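Local coordinates for penicillin-binding protein 2 (Pbp2) (Helicobacter pylori, PDB 5LP5), which probably binds penicillin and works as a transpeptidase in peptidoglycan synthesis and cell-shape maintenance, here captured in complex with MreC, at residues Glu394-Asn402 with Thr458-Lys466; Asn156-Val166 with Ala267-Phe278. All blocks are in the same frame, centred on the assembly; numbering follows the deposited sequence.

Contact 1: residues Glu394-Asn402 with Thr458-Lys466; sequences EKTGVDLPN and TPHFAINNK
D399 OD2 is gripped by two donors: A462 N of the facing loop, which meets its syn lone pair at 3.0 Å, and the hydroxyl of Y195. The other oxygen of the carboxylate, D399 OD1, takes F461 N at 2.8 Å, on the syn side but somewhat out of the carboxylate plane, so each oxygen has a donor and the rotation of the group is fixed. D399 is the centre of an inverse gamma turn, and its CG sits between the backbone N and the carbonyl carbon (chi1 60°), which turns the acid across to the other loop. OD1 of D399 also lies near the plane of the F461 ring, at its edge, 3.4 Å from CD2. Apolar groups approach the same ring obliquely: V398 CG2 comes to 3.8 Å from F461 CE2, and L400 CD1 touches that carbon too. Further back, P459 O receives a CA-H...O contact from V398, and the T396 side chain crosses the proline ring at about a right angle, its OG1 bonded to E403. The polar link between two loops of the transpeptidase domain is thus a single buried acid, beside apolar packing, and its negative charge is probably eased by these peptide N-H groups.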
ATOM      1  N   GLU A 394     -13.872  26.073 -24.796  1.00 56.72           N
ATOM      2  CA  GLU A 394     -13.384  26.053 -23.437  1.00 57.63           C
ATOM      3  C   GLU A 394     -13.205  24.639 -22.924  1.00 51.84           C
ATOM      4  O   GLU A 394     -13.508  23.658 -23.616  1.00 48.64           O
ATOM      5  CB  GLU A 394     -14.367  26.826 -22.542  1.00 63.26           C
ATOM      6  CG  GLU A 394     -14.432  28.317 -22.846  1.00 70.94           C
ATOM      7  CD  GLU A 394     -13.080  29.018 -22.684  1.00 80.81           C
ATOM      8  OE1 GLU A 394     -12.299  28.637 -21.781  1.00 83.85           O
ATOM      9  OE2 GLU A 394     -12.793  29.955 -23.462  1.00 91.85           O
ATOM     10  N   LYS A 395     -12.696  24.552 -21.700  1.00 49.80           N
ATOM     11  CA  LYS A 395     -12.539  23.273 -21.022  1.00 48.05           C
ATOM     12  C   LYS A 395     -13.910  22.728 -20.644  1.00 40.66           C
ATOM     13  O   LYS A 395     -14.780  23.493 -20.248  1.00 37.92           O
ATOM     14  CB  LYS A 395     -11.727  23.435 -19.733  1.00 52.58           C
ATOM     15  CG  LYS A 395     -10.382  24.119 -19.867  1.00 56.88           C
ATOM     16  CD  LYS A 395      -9.661  24.094 -18.522  1.00 60.66           C
ATOM     17  CE  LYS A 395      -8.301  24.778 -18.590  1.00 65.56           C
ATOM     18  NZ  LYS A 395      -7.487  24.545 -17.363  1.00 66.05           N
ATOM     19  N   THR A 396     -14.085  21.413 -20.761  1.00 35.53           N
ATOM     20  CA  THR A 396     -15.249  20.729 -20.227  1.00 33.98           C
ATOM     21  C   THR A 396     -15.282  20.783 -18.691  1.00 33.28           C
ATOM     22  O   THR A 396     -16.369  20.714 -18.099  1.00 35.63           O
ATOM     23  CB  THR A 396     -15.331  19.254 -20.686  1.00 33.30           C
ATOM     24  OG1 THR A 396     -14.185  18.529 -20.215  1.00 31.84           O
ATOM     25  CG2 THR A 396     -15.426  19.143 -22.230  1.00 32.94           C
ATOM     26  N   GLY A 397     -14.118  20.922 -18.051  1.00 31.53           N
ATOM     27  CA  GLY A 397     -14.021  20.966 -16.580  1.00 31.31           C
ATOM     28  C   GLY A 397     -13.723  19.621 -15.916  1.00 31.05           C
ATOM     29  O   GLY A 397     -14.140  19.360 -14.793  1.00 31.74           O
ATOM     30  N   VAL A 398     -12.985  18.772 -16.615  1.00 31.21           N
ATOM     31  CA  VAL A 398     -12.754  17.422 -16.164  1.00 30.64           C
ATOM     32  C   VAL A 398     -11.813  17.489 -14.975  1.00 30.00           C
ATOM     33  O   VAL A 398     -11.009  18.410 -14.882  1.00 30.17           O
ATOM     34  CB  VAL A 398     -12.214  16.546 -17.319  1.00 31.71           C
ATOM     35  CG1 VAL A 398     -10.780  16.897 -17.648  1.00 33.01           C
ATOM     36  CG2 VAL A 398     -12.339  15.065 -16.996  1.00 31.27           C
ATOM     37  N   ASP A 399     -11.954  16.547 -14.044  1.00 29.59           N
ATOM     38  CA  ASP A 399     -11.118  16.520 -12.847  1.00 30.84           C
ATOM     39  C   ASP A 399      -9.765  15.800 -13.074  1.00 32.95           C
ATOM     40  O   ASP A 399      -9.434  14.789 -12.430  1.00 32.49           O
ATOM     41  CB  ASP A 399     -11.898  15.968 -11.634  1.00 30.24           C
ATOM     42  CG  ASP A 399     -12.420  14.552 -11.834  1.00 29.61           C
ATOM     43  OD1 ASP A 399     -12.576  14.095 -12.978  1.00 30.11           O
ATOM     44  OD2 ASP A 399     -12.676  13.887 -10.822  1.00 29.16           O
ATOM     45  N   LEU A 400      -9.001  16.348 -14.020  1.00 36.31           N
ATOM     46  CA  LEU A 400      -7.605  15.995 -14.240  1.00 37.04           C
ATOM     47  C   LEU A 400      -6.834  17.293 -14.323  1.00 38.34           C
ATOM     48  O   LEU A 400      -7.431  18.362 -14.435  1.00 40.29           O
ATOM     49  CB  LEU A 400      -7.431  15.219 -15.547  1.00 38.01           C
ATOM     50  CG  LEU A 400      -7.977  13.802 -15.620  1.00 37.88           C
ATOM     51  CD1 LEU A 400      -7.684  13.209 -16.998  1.00 39.29           C
ATOM     52  CD2 LEU A 400      -7.342  12.976 -14.518  1.00 37.54           C
ATOM     53  N   PRO A 401      -5.494  17.216 -14.265  1.00 39.71           N
ATOM     54  CA  PRO A 401      -4.713  18.429 -14.507  1.00 40.59           C
ATOM     55  C   PRO A 401      -4.608  18.807 -15.998  1.00 40.50           C
ATOM     56  O   PRO A 401      -4.609  17.937 -16.883  1.00 37.83           O
ATOM     57  CB  PRO A 401      -3.333  18.073 -13.941  1.00 41.43           C
ATOM     58  CG  PRO A 401      -3.460  16.727 -13.291  1.00 39.70           C
ATOM     59  CD  PRO A 401      -4.640  16.072 -13.916  1.00 38.51           C
ATOM     60  N   ASN A 402      -4.525  20.110 -16.238  1.00 43.28           N
ATOM     61  CA  ASN A 402      -4.226  20.677 -17.554  1.00 45.95           C
ATOM     62  C   ASN A 402      -5.133  20.198 -18.665  1.00 43.28           C
ATOM     63  O   ASN A 402      -4.636  19.673 -19.636  1.00 45.87           O
ATOM     64  CB  ASN A 402      -2.780  20.362 -17.965  1.00 49.81           C
ATOM     65  CG  ASN A 402      -1.762  21.235 -17.266  1.00 55.45           C
ATOM     66  OD1 ASN A 402      -1.383  20.993 -16.110  1.00 55.30           O
ATOM     67  ND2 ASN A 402      -1.276  22.245 -17.987  1.00 60.71           N
ATOM     68  N   THR A 458     -20.725  18.194 -17.073  1.00 43.66           N
ATOM     69  CA  THR A 458     -19.293  18.297 -16.782  1.00 40.77           C
ATOM     70  C   THR A 458     -18.740  16.883 -16.577  1.00 40.48           C
ATOM     71  O   THR A 458     -19.061  16.260 -15.548  1.00 40.67           O
ATOM     72  CB  THR A 458     -19.042  19.119 -15.505  1.00 37.64           C
ATOM     73  OG1 THR A 458     -19.483  20.461 -15.711  1.00 38.03           O
ATOM     74  CG2 THR A 458     -17.591  19.141 -15.145  1.00 35.35           C
ATOM     75  N   PRO A 459     -17.917  16.368 -17.543  1.00 38.04           N
ATOM     76  CA  PRO A 459     -17.342  15.025 -17.361  1.00 35.77           C
ATOM     77  C   PRO A 459     -16.448  14.996 -16.160  1.00 34.90           C
ATOM     78  O   PRO A 459     -15.773  15.983 -15.900  1.00 37.30           O
ATOM     79  CB  PRO A 459     -16.520  14.802 -18.631  1.00 35.52           C
ATOM     80  CG  PRO A 459     -17.069  15.771 -19.622  1.00 36.52           C
ATOM     81  CD  PRO A 459     -17.474  16.968 -18.812  1.00 36.58           C
ATOM     82  N   HIS A 460     -16.468  13.905 -15.407  1.00 34.34           N
ATOM     83  CA  HIS A 460     -15.622  13.791 -14.230  1.00 33.54           C
ATOM     84  C   HIS A 460     -15.429  12.340 -13.922  1.00 31.42           C
ATOM     85  O   HIS A 460     -16.129  11.514 -14.462  1.00 30.98           O
ATOM     86  CB  HIS A 460     -16.195  14.564 -13.025  1.00 34.41           C
ATOM     87  CG  HIS A 460     -17.557  14.121 -12.604  1.00 35.75           C
ATOM     88  ND1 HIS A 460     -18.704  14.521 -13.253  1.00 37.14           N
ATOM     89  CD2 HIS A 460     -17.959  13.333 -11.578  1.00 35.86           C
ATOM     90  CE1 HIS A 460     -19.753  13.980 -12.658  1.00 38.33           C
ATOM     91  NE2 HIS A 460     -19.327  13.259 -11.633  1.00 36.78           N
ATOM     92  N   PHE A 461     -14.433  12.047 -13.092  1.00 31.61           N
ATOM     93  CA  PHE A 461     -14.081  10.681 -12.713  1.00 30.62           C
ATOM     94  C   PHE A 461     -14.441  10.383 -11.256  1.00 32.54           C
ATOM     95  O   PHE A 461     -14.817   9.264 -10.924  1.00 36.67           O
ATOM     96  CB  PHE A 461     -12.592  10.444 -12.908  1.00 29.00           C
ATOM     97  CG  PHE A 461     -12.174  10.385 -14.349  1.00 28.73           C
ATOM     98  CD1 PHE A 461     -12.325   9.223 -15.086  1.00 28.51           C
ATOM     99  CD2 PHE A 461     -11.630  11.497 -14.967  1.00 28.32           C
ATOM    100  CE1 PHE A 461     -11.930   9.162 -16.403  1.00 28.19           C
ATOM    101  CE2 PHE A 461     -11.231  11.449 -16.282  1.00 28.12           C
ATOM    102  CZ  PHE A 461     -11.385  10.281 -17.001  1.00 28.64           C
ATOM    103  N   ALA A 462     -14.315  11.368 -10.377  1.00 31.14           N
ATOM    104  CA  ALA A 462     -14.578  11.160  -8.965  1.00 30.80           C
ATOM    105  C   ALA A 462     -16.088  11.140  -8.665  1.00 33.14           C
ATOM    106  O   ALA A 462     -16.764  12.168  -8.762  1.00 32.71           O
ATOM    107  CB  ALA A 462     -13.887  12.240  -8.152  1.00 30.01           C
ATOM    108  N   ILE A 463     -16.610   9.979  -8.270  1.00 34.40           N
ATOM    109  CA  ILE A 463     -18.048   9.841  -8.041  1.00 36.56           C
ATOM    110  C   ILE A 463     -18.552  10.851  -7.035  1.00 37.66           C
ATOM    111  O   ILE A 463     -19.632  11.380  -7.200  1.00 38.18           O
ATOM    112  CB  ILE A 463     -18.443   8.410  -7.609  1.00 38.00           C
ATOM    113  CG1 ILE A 463     -18.337   7.471  -8.815  1.00 38.22           C
ATOM    114  CG2 ILE A 463     -19.874   8.386  -7.074  1.00 37.60           C
ATOM    115  CD1 ILE A 463     -18.674   6.020  -8.541  1.00 37.78           C
ATOM    116  N   ASN A 464     -17.759  11.134  -6.009  1.00 42.95           N
ATOM    117  CA  ASN A 464     -18.133  12.124  -4.985  1.00 46.84           C
ATOM    118  C   ASN A 464     -17.868  13.575  -5.434  1.00 46.90           C
ATOM    119  O   ASN A 464     -17.809  14.481  -4.617  1.00 50.45           O
ATOM    120  CB  ASN A 464     -17.463  11.807  -3.627  1.00 52.91           C
ATOM    121  CG  ASN A 464     -15.946  11.583  -3.732  1.00 60.29           C
ATOM    122  OD1 ASN A 464     -15.387  11.434  -4.818  1.00 68.47           O
ATOM    123  ND2 ASN A 464     -15.285  11.494  -2.579  1.00 62.15           N
ATOM    124  N   ASN A 465     -17.738  13.795  -6.740  1.00 47.90           N
ATOM    125  CA  ASN A 465     -17.666  15.140  -7.330  1.00 49.54           C
ATOM    126  C   ASN A 465     -19.013  15.551  -7.939  1.00 50.85           C
ATOM    127  O   ASN A 465     -19.190  15.484  -9.146  1.00 41.56           O
ATOM    128  CB  ASN A 465     -16.595  15.152  -8.420  1.00 51.46           C
ATOM    129  CG  ASN A 465     -15.902  16.494  -8.577  1.00 51.25           C
ATOM    130  OD1 ASN A 465     -16.293  17.521  -8.016  1.00 49.90           O
ATOM    131  ND2 ASN A 465     -14.829  16.474  -9.349  1.00 51.37           N
ATOM    132  N   LYS A 466     -19.951  15.983  -7.093  1.00 63.09           N
ATOM    133  CA  LYS A 466     -21.293  16.418  -7.528  1.00 65.13           C
ATOM    134  C   LYS A 466     -21.183  17.620  -8.461  1.00 61.42           C
ATOM    135  O   LYS A 466     -21.077  18.767  -8.027  1.00 62.19           O
ATOM    136  CB  LYS A 466     -22.161  16.789  -6.321  1.00 77.14           C
ATOM    137  CG  LYS A 466     -23.511  17.442  -6.655  1.00 91.03           C
ATOM    138  CD  LYS A 466     -24.045  18.260  -5.479  1.00 96.28           C
ATOM    139  CE  LYS A 466     -25.433  18.823  -5.732  1.00 94.49           C
ATOM    140  NZ  LYS A 466     -25.947  19.502  -4.507  1.00 94.91           N
TER

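Contact 2: residues Asn156-Val166 with Ala267-Phe278; sequences NALASHVLGYV and AGSYPEYNLNDF
The H161 ring is held between Y273 and S269: the edge of the Y273 ring, at CE2, points to one face, giving a T-shaped pair with planes at 80°, and S269 OG lies over the opposite face, itself bonded to L299 and R301. At the imidazole edge are P271 O and OE1 of E272. Y165 and F278 form a face-to-face stack, centroids 4.2 Å apart, with Y273 OH at the edge of the Y165 ring. The polar centre is E272 OE1, which accepts the hydroxyl of S160 at 2.7 Å on its anti side, H161 N through its syn lone pair, and H161 ND1 at 2.9 Å from above the carboxylate plane. A bend at chi2 (-87°) curls the glutamate chain back, and its OE2 takes S269 N. S160 OG in turn receives Y273 N at 3.0 Å in a nearly straight bond. L275 lays CD2 against G164 O and S160 O. N156 OD1 draws only weak bonds from ND2 of N274 and of N276, the latter also bonded to Y153 O. A short helix of the N-terminal region is thereby tied to strand 264-270 and the loop beyond it, and the three donors on one glutamate oxygen probably favour its charged form.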
ATOM      1  N   ASN A 156      -2.129  -2.787 -14.158  1.00 35.87           N
ATOM      2  CA  ASN A 156      -1.025  -2.300 -14.972  1.00 34.90           C
ATOM      3  C   ASN A 156      -1.312  -1.080 -15.840  1.00 33.32           C
ATOM      4  O   ASN A 156      -1.227   0.046 -15.342  1.00 34.30           O
ATOM      5  CB  ASN A 156      -0.435  -3.446 -15.788  1.00 34.80           C
ATOM      6  CG  ASN A 156       0.294  -4.432 -14.911  1.00 34.92           C
ATOM      7  OD1 ASN A 156       1.352  -4.140 -14.356  1.00 37.43           O
ATOM      8  ND2 ASN A 156      -0.302  -5.575 -14.727  1.00 34.28           N
ATOM      9  N   ALA A 157      -1.628  -1.293 -17.115  1.00 32.53           N
ATOM     10  CA  ALA A 157      -1.814  -0.189 -18.066  1.00 34.77           C
ATOM     11  C   ALA A 157      -3.279   0.138 -18.310  1.00 35.27           C
ATOM     12  O   ALA A 157      -3.618   0.929 -19.189  1.00 33.64           O
ATOM     13  CB  ALA A 157      -1.120  -0.485 -19.390  1.00 36.11           C
ATOM     14  N   LEU A 158      -4.154  -0.460 -17.517  1.00 38.12           N
ATOM     15  CA  LEU A 158      -5.558  -0.139 -17.602  1.00 40.28           C
ATOM     16  C   LEU A 158      -5.768   1.273 -17.094  1.00 39.97           C
ATOM     17  O   LEU A 158      -5.402   1.579 -15.967  1.00 42.50           O
ATOM     18  CB  LEU A 158      -6.391  -1.119 -16.782  1.00 40.20           C
ATOM     19  CG  LEU A 158      -7.892  -0.916 -16.964  1.00 41.76           C
ATOM     20  CD1 LEU A 158      -8.312  -1.378 -18.351  1.00 42.42           C
ATOM     21  CD2 LEU A 158      -8.651  -1.670 -15.886  1.00 44.10           C
ATOM     22  N   ALA A 159      -6.343   2.121 -17.943  1.00 40.30           N
ATOM     23  CA  ALA A 159      -6.736   3.485 -17.564  1.00 39.16           C
ATOM     24  C   ALA A 159      -5.549   4.281 -17.071  1.00 35.75           C
ATOM     25  O   ALA A 159      -5.691   5.213 -16.282  1.00 34.56           O
ATOM     26  CB  ALA A 159      -7.824   3.457 -16.497  1.00 39.72           C
ATOM     27  N   SER A 160      -4.371   3.916 -17.554  1.00 33.77           N
ATOM     28  CA  SER A 160      -3.152   4.569 -17.131  1.00 33.44           C
ATOM     29  C   SER A 160      -3.218   6.089 -17.268  1.00 33.97           C
ATOM     30  O   SER A 160      -2.585   6.808 -16.486  1.00 38.40           O
ATOM     31  CB  SER A 160      -1.950   4.005 -17.901  1.00 32.62           C
ATOM     32  OG  SER A 160      -1.885   4.457 -19.246  1.00 29.86           O
ATOM     33  N   HIS A 161      -3.970   6.581 -18.247  1.00 34.35           N
ATOM     34  CA  HIS A 161      -4.049   8.020 -18.476  1.00 37.36           C
ATOM     35  C   HIS A 161      -5.107   8.687 -17.604  1.00 36.03           C
ATOM     36  O   HIS A 161      -5.195   9.897 -17.555  1.00 40.56           O
ATOM     37  CB  HIS A 161      -4.263   8.342 -19.968  1.00 38.47           C
ATOM     38  CG  HIS A 161      -3.031   8.175 -20.809  1.00 37.95           C
ATOM     39  ND1 HIS A 161      -2.817   7.061 -21.589  1.00 38.16           N
ATOM     40  CD2 HIS A 161      -1.951   8.976 -20.994  1.00 38.53           C
ATOM     41  CE1 HIS A 161      -1.664   7.185 -22.220  1.00 39.70           C
ATOM     42  NE2 HIS A 161      -1.116   8.334 -21.873  1.00 38.55           N
ATOM     43  N   VAL A 162      -5.904   7.896 -16.907  1.00 36.90           N
ATOM     44  CA  VAL A 162      -6.815   8.429 -15.894  1.00 36.20           C
ATOM     45  C   VAL A 162      -6.167   8.433 -14.526  1.00 35.28           C
ATOM     46  O   VAL A 162      -6.133   9.460 -13.831  1.00 38.14           O
ATOM     47  CB  VAL A 162      -8.097   7.592 -15.777  1.00 36.49           C
ATOM     48  CG1 VAL A 162      -8.988   8.170 -14.698  1.00 35.28           C
ATOM     49  CG2 VAL A 162      -8.819   7.543 -17.126  1.00 38.73           C
ATOM     50  N   LEU A 163      -5.659   7.277 -14.136  1.00 32.03           N
ATOM     51  CA  LEU A 163      -5.152   7.097 -12.790  1.00 31.20           C
ATOM     52  C   LEU A 163      -3.904   7.937 -12.533  1.00 32.42           C
ATOM     53  O   LEU A 163      -3.829   8.657 -11.536  1.00 39.20           O
ATOM     54  CB  LEU A 163      -4.877   5.619 -12.540  1.00 30.33           C
ATOM     55  CG  LEU A 163      -6.069   4.674 -12.742  1.00 28.10           C
ATOM     56  CD1 LEU A 163      -5.595   3.245 -12.673  1.00 28.27           C
ATOM     57  CD2 LEU A 163      -7.130   4.923 -11.706  1.00 26.99           C
ATOM     58  N   GLY A 164      -2.947   7.879 -13.456  1.00 31.60           N
ATOM     59  CA  GLY A 164      -1.658   8.505 -13.276  1.00 30.84           C
ATOM     60  C   GLY A 164      -0.853   7.748 -12.237  1.00 31.05           C
ATOM     61  O   GLY A 164      -1.281   6.703 -11.744  1.00 31.82           O
ATOM     62  N   TYR A 165       0.306   8.285 -11.880  1.00 32.33           N
ATOM     63  CA  TYR A 165       1.221   7.593 -10.996  1.00 33.66           C
ATOM     64  C   TYR A 165       1.891   8.517  -9.979  1.00 34.94           C
ATOM     65  O   TYR A 165       1.984   9.719 -10.162  1.00 35.26           O
ATOM     66  CB  TYR A 165       2.286   6.857 -11.819  1.00 34.44           C
ATOM     67  CG  TYR A 165       3.171   7.786 -12.597  1.00 37.59           C
ATOM     68  CD1 TYR A 165       4.281   8.377 -11.996  1.00 40.03           C
ATOM     69  CD2 TYR A 165       2.888   8.108 -13.919  1.00 37.27           C
ATOM     70  CE1 TYR A 165       5.090   9.237 -12.693  1.00 39.37           C
ATOM     71  CE2 TYR A 165       3.697   8.968 -14.623  1.00 38.55           C
ATOM     72  CZ  TYR A 165       4.800   9.527 -14.005  1.00 40.31           C
ATOM     73  OH  TYR A 165       5.626  10.382 -14.705  1.00 42.12           O
ATOM     74  N   VAL A 166       2.371   7.913  -8.904  1.00 38.96           N
ATOM     75  CA  VAL A 166       3.066   8.614  -7.841  1.00 39.71           C
ATOM     76  C   VAL A 166       4.574   8.429  -8.000  1.00 41.87           C
ATOM     77  O   VAL A 166       5.034   7.429  -8.568  1.00 37.98           O
ATOM     78  CB  VAL A 166       2.639   8.095  -6.459  1.00 39.49           C
ATOM     79  CG1 VAL A 166       1.134   8.062  -6.367  1.00 42.14           C
ATOM     80  CG2 VAL A 166       3.189   6.703  -6.165  1.00 38.32           C
ATOM     81  N   ALA A 267     -12.588   5.985 -20.334  1.00 31.80           N
ATOM     82  CA  ALA A 267     -11.672   7.019 -20.821  1.00 30.07           C
ATOM     83  C   ALA A 267     -10.360   6.329 -21.221  1.00 30.44           C
ATOM     84  O   ALA A 267      -9.431   6.147 -20.410  1.00 33.90           O
ATOM     85  CB  ALA A 267     -11.432   8.074 -19.766  1.00 28.96           C
ATOM     86  N   GLY A 268     -10.303   5.911 -22.474  1.00 29.03           N
ATOM     87  CA  GLY A 268      -9.115   5.279 -22.988  1.00 30.07           C
ATOM     88  C   GLY A 268      -8.294   6.213 -23.836  1.00 29.84           C
ATOM     89  O   GLY A 268      -8.842   6.995 -24.596  1.00 30.53           O
ATOM     90  N   SER A 269      -6.975   6.123 -23.703  1.00 29.29           N
ATOM     91  CA  SER A 269      -6.057   6.828 -24.593  1.00 29.95           C
ATOM     92  C   SER A 269      -4.988   5.866 -25.052  1.00 28.27           C
ATOM     93  O   SER A 269      -4.317   5.267 -24.228  1.00 26.54           O
ATOM     94  CB  SER A 269      -5.404   8.033 -23.896  1.00 31.61           C
ATOM     95  OG  SER A 269      -4.292   8.518 -24.657  1.00 32.13           O
ATOM     96  N   TYR A 270      -4.806   5.747 -26.364  1.00 28.66           N
ATOM     97  CA  TYR A 270      -4.042   4.621 -26.914  1.00 29.20           C
ATOM     98  C   TYR A 270      -2.916   5.034 -27.832  1.00 28.40           C
ATOM     99  O   TYR A 270      -3.140   5.712 -28.842  1.00 27.33           O
ATOM    100  CB  TYR A 270      -4.979   3.654 -27.629  1.00 29.47           C
ATOM    101  CG  TYR A 270      -6.072   3.212 -26.706  1.00 29.26           C
ATOM    102  CD1 TYR A 270      -5.873   2.155 -25.822  1.00 29.84           C
ATOM    103  CD2 TYR A 270      -7.293   3.891 -26.659  1.00 29.35           C
ATOM    104  CE1 TYR A 270      -6.879   1.762 -24.938  1.00 29.12           C
ATOM    105  CE2 TYR A 270      -8.297   3.510 -25.778  1.00 28.29           C
ATOM    106  CZ  TYR A 270      -8.077   2.446 -24.923  1.00 28.18           C
ATOM    107  OH  TYR A 270      -9.045   2.032 -24.065  1.00 28.12           O
ATOM    108  N   PRO A 271      -1.693   4.606 -27.493  1.00 27.77           N
ATOM    109  CA  PRO A 271      -1.353   3.665 -26.434  1.00 28.51           C
ATOM    110  C   PRO A 271      -1.484   4.146 -25.005  1.00 30.18           C
ATOM    111  O   PRO A 271      -1.139   5.280 -24.711  1.00 34.31           O
ATOM    112  CB  PRO A 271       0.143   3.378 -26.680  1.00 28.53           C
ATOM    113  CG  PRO A 271       0.491   3.972 -27.985  1.00 28.45           C
ATOM    114  CD  PRO A 271      -0.505   5.040 -28.246  1.00 28.03           C
ATOM    115  N   GLU A 272      -1.975   3.276 -24.123  1.00 33.55           N
ATOM    116  CA  GLU A 272      -1.798   3.424 -22.672  1.00 33.78           C
ATOM    117  C   GLU A 272      -0.354   2.969 -22.325  1.00 33.86           C
ATOM    118  O   GLU A 272       0.357   2.464 -23.192  1.00 34.76           O
ATOM    119  CB  GLU A 272      -2.832   2.568 -21.903  1.00 34.64           C
ATOM    120  CG  GLU A 272      -4.310   2.824 -22.207  1.00 35.08           C
ATOM    121  CD  GLU A 272      -4.926   3.934 -21.374  1.00 36.57           C
ATOM    122  OE1 GLU A 272      -4.170   4.629 -20.669  1.00 38.13           O
ATOM    123  OE2 GLU A 272      -6.167   4.124 -21.427  1.00 41.46           O
ATOM    124  N   TYR A 273       0.068   3.146 -21.067  1.00 32.52           N
ATOM    125  CA  TYR A 273       1.371   2.648 -20.586  1.00 31.96           C
ATOM    126  C   TYR A 273       1.239   2.064 -19.182  1.00 29.44           C
ATOM    127  O   TYR A 273       0.267   2.332 -18.495  1.00 26.82           O
ATOM    128  CB  TYR A 273       2.439   3.752 -20.608  1.00 34.91           C
ATOM    129  CG  TYR A 273       2.172   4.930 -19.689  1.00 36.81           C
ATOM    130  CD1 TYR A 273       2.766   5.013 -18.435  1.00 38.81           C
ATOM    131  CD2 TYR A 273       1.326   5.960 -20.075  1.00 38.98           C
ATOM    132  CE1 TYR A 273       2.514   6.090 -17.580  1.00 39.16           C
ATOM    133  CE2 TYR A 273       1.068   7.034 -19.229  1.00 40.97           C
ATOM    134  CZ  TYR A 273       1.667   7.094 -17.983  1.00 39.13           C
ATOM    135  OH  TYR A 273       1.387   8.147 -17.149  1.00 41.51           O
ATOM    136  N   ASN A 274       2.221   1.268 -18.764  1.00 28.31           N
ATOM    137  CA  ASN A 274       2.117   0.483 -17.529  1.00 27.20           C
ATOM    138  C   ASN A 274       2.603   1.255 -16.330  1.00 27.06           C
ATOM    139  O   ASN A 274       3.809   1.386 -16.104  1.00 26.93           O
ATOM    140  CB  ASN A 274       2.888  -0.827 -17.633  1.00 27.54           C
ATOM    141  CG  ASN A 274       2.755  -1.689 -16.382  1.00 27.77           C
ATOM    142  OD1 ASN A 274       2.279  -1.251 -15.332  1.00 24.71           O
ATOM    143  ND2 ASN A 274       3.174  -2.951 -16.502  1.00 29.70           N
ATOM    144  N   LEU A 275       1.642   1.696 -15.521  1.00 27.44           N
ATOM    145  CA  LEU A 275       1.904   2.563 -14.386  1.00 27.40           C
ATOM    146  C   LEU A 275       2.910   1.988 -13.392  1.00 28.68           C
ATOM    147  O   LEU A 275       3.575   2.742 -12.689  1.00 27.62           O
ATOM    148  CB  LEU A 275       0.603   2.877 -13.675  1.00 26.88           C
ATOM    149  CG  LEU A 275      -0.411   3.713 -14.458  1.00 28.14           C
ATOM    150  CD1 LEU A 275      -1.764   3.653 -13.744  1.00 28.49           C
ATOM    151  CD2 LEU A 275       0.021   5.175 -14.663  1.00 28.19           C
ATOM    152  N   ASN A 276       3.025   0.658 -13.321  1.00 30.11           N
ATOM    153  CA  ASN A 276       3.941   0.048 -12.351  1.00 30.37           C
ATOM    154  C   ASN A 276       5.413   0.321 -12.662  1.00 33.23           C
ATOM    155  O   ASN A 276       6.243   0.266 -11.772  1.00 33.90           O
ATOM    156  CB  ASN A 276       3.725  -1.453 -12.270  1.00 28.85           C
ATOM    157  CG  ASN A 276       2.493  -1.821 -11.526  1.00 27.16           C
ATOM    158  OD1 ASN A 276       2.406  -1.647 -10.313  1.00 26.12           O
ATOM    159  ND2 ASN A 276       1.542  -2.395 -12.239  1.00 27.66           N
ATOM    160  N   ASP A 277       5.742   0.614 -13.916  1.00 37.22           N
ATOM    161  CA  ASP A 277       7.147   0.824 -14.292  1.00 39.37           C
ATOM    162  C   ASP A 277       7.711   2.144 -13.748  1.00 41.39           C
ATOM    163  O   ASP A 277       8.919   2.344 -13.741  1.00 41.34           O
ATOM    164  CB  ASP A 277       7.315   0.759 -15.816  1.00 39.57           C
ATOM    165  CG  ASP A 277       6.933  -0.592 -16.397  1.00 40.50           C
ATOM    166  OD1 ASP A 277       7.030  -1.611 -15.673  1.00 41.75           O
ATOM    167  OD2 ASP A 277       6.526  -0.637 -17.580  1.00 40.08           O
ATOM    168  N   PHE A 278       6.838   3.036 -13.294  1.00 43.63           N
ATOM    169  CA  PHE A 278       7.270   4.289 -12.701  1.00 48.53           C
ATOM    170  C   PHE A 278       7.497   4.199 -11.187  1.00 53.87           C
ATOM    171  O   PHE A 278       8.215   5.034 -10.625  1.00 56.97           O
ATOM    172  CB  PHE A 278       6.261   5.418 -13.017  1.00 50.07           C
ATOM    173  CG  PHE A 278       6.335   5.898 -14.430  1.00 50.17           C
ATOM    174  CD1 PHE A 278       5.642   5.236 -15.433  1.00 51.15           C
ATOM    175  CD2 PHE A 278       7.131   6.986 -14.769  1.00 52.45           C
ATOM    176  CE1 PHE A 278       5.735   5.652 -16.746  1.00 50.17           C
ATOM    177  CE2 PHE A 278       7.226   7.410 -16.081  1.00 52.25           C
ATOM    178  CZ  PHE A 278       6.527   6.739 -17.071  1.00 51.42           C
TER

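How the contacts relate
Contact 2 closes before contact 1 opens along the chain, and their centres lie about 18 Å apart, yet they touch. F461 of contact 1 packs its ring on V162 and A267 of contact 2, and L400 reaches the backbone of helix 160-163. Strand 264-270, an outermost strand of the antiparallel five-stranded sheet, serves both: A267-Y270 form its last part and P271-F278 run on from its end, while L264 meets V398, P459 and F461. Helix 190-194 is also shared, I191 touching V162, L400 and F461. Contact 1 lies wholly within the transpeptidase domain, whereas contact 2 joins that domain to the dimerisation domain, so together they form a continuous packed junction between the two regions.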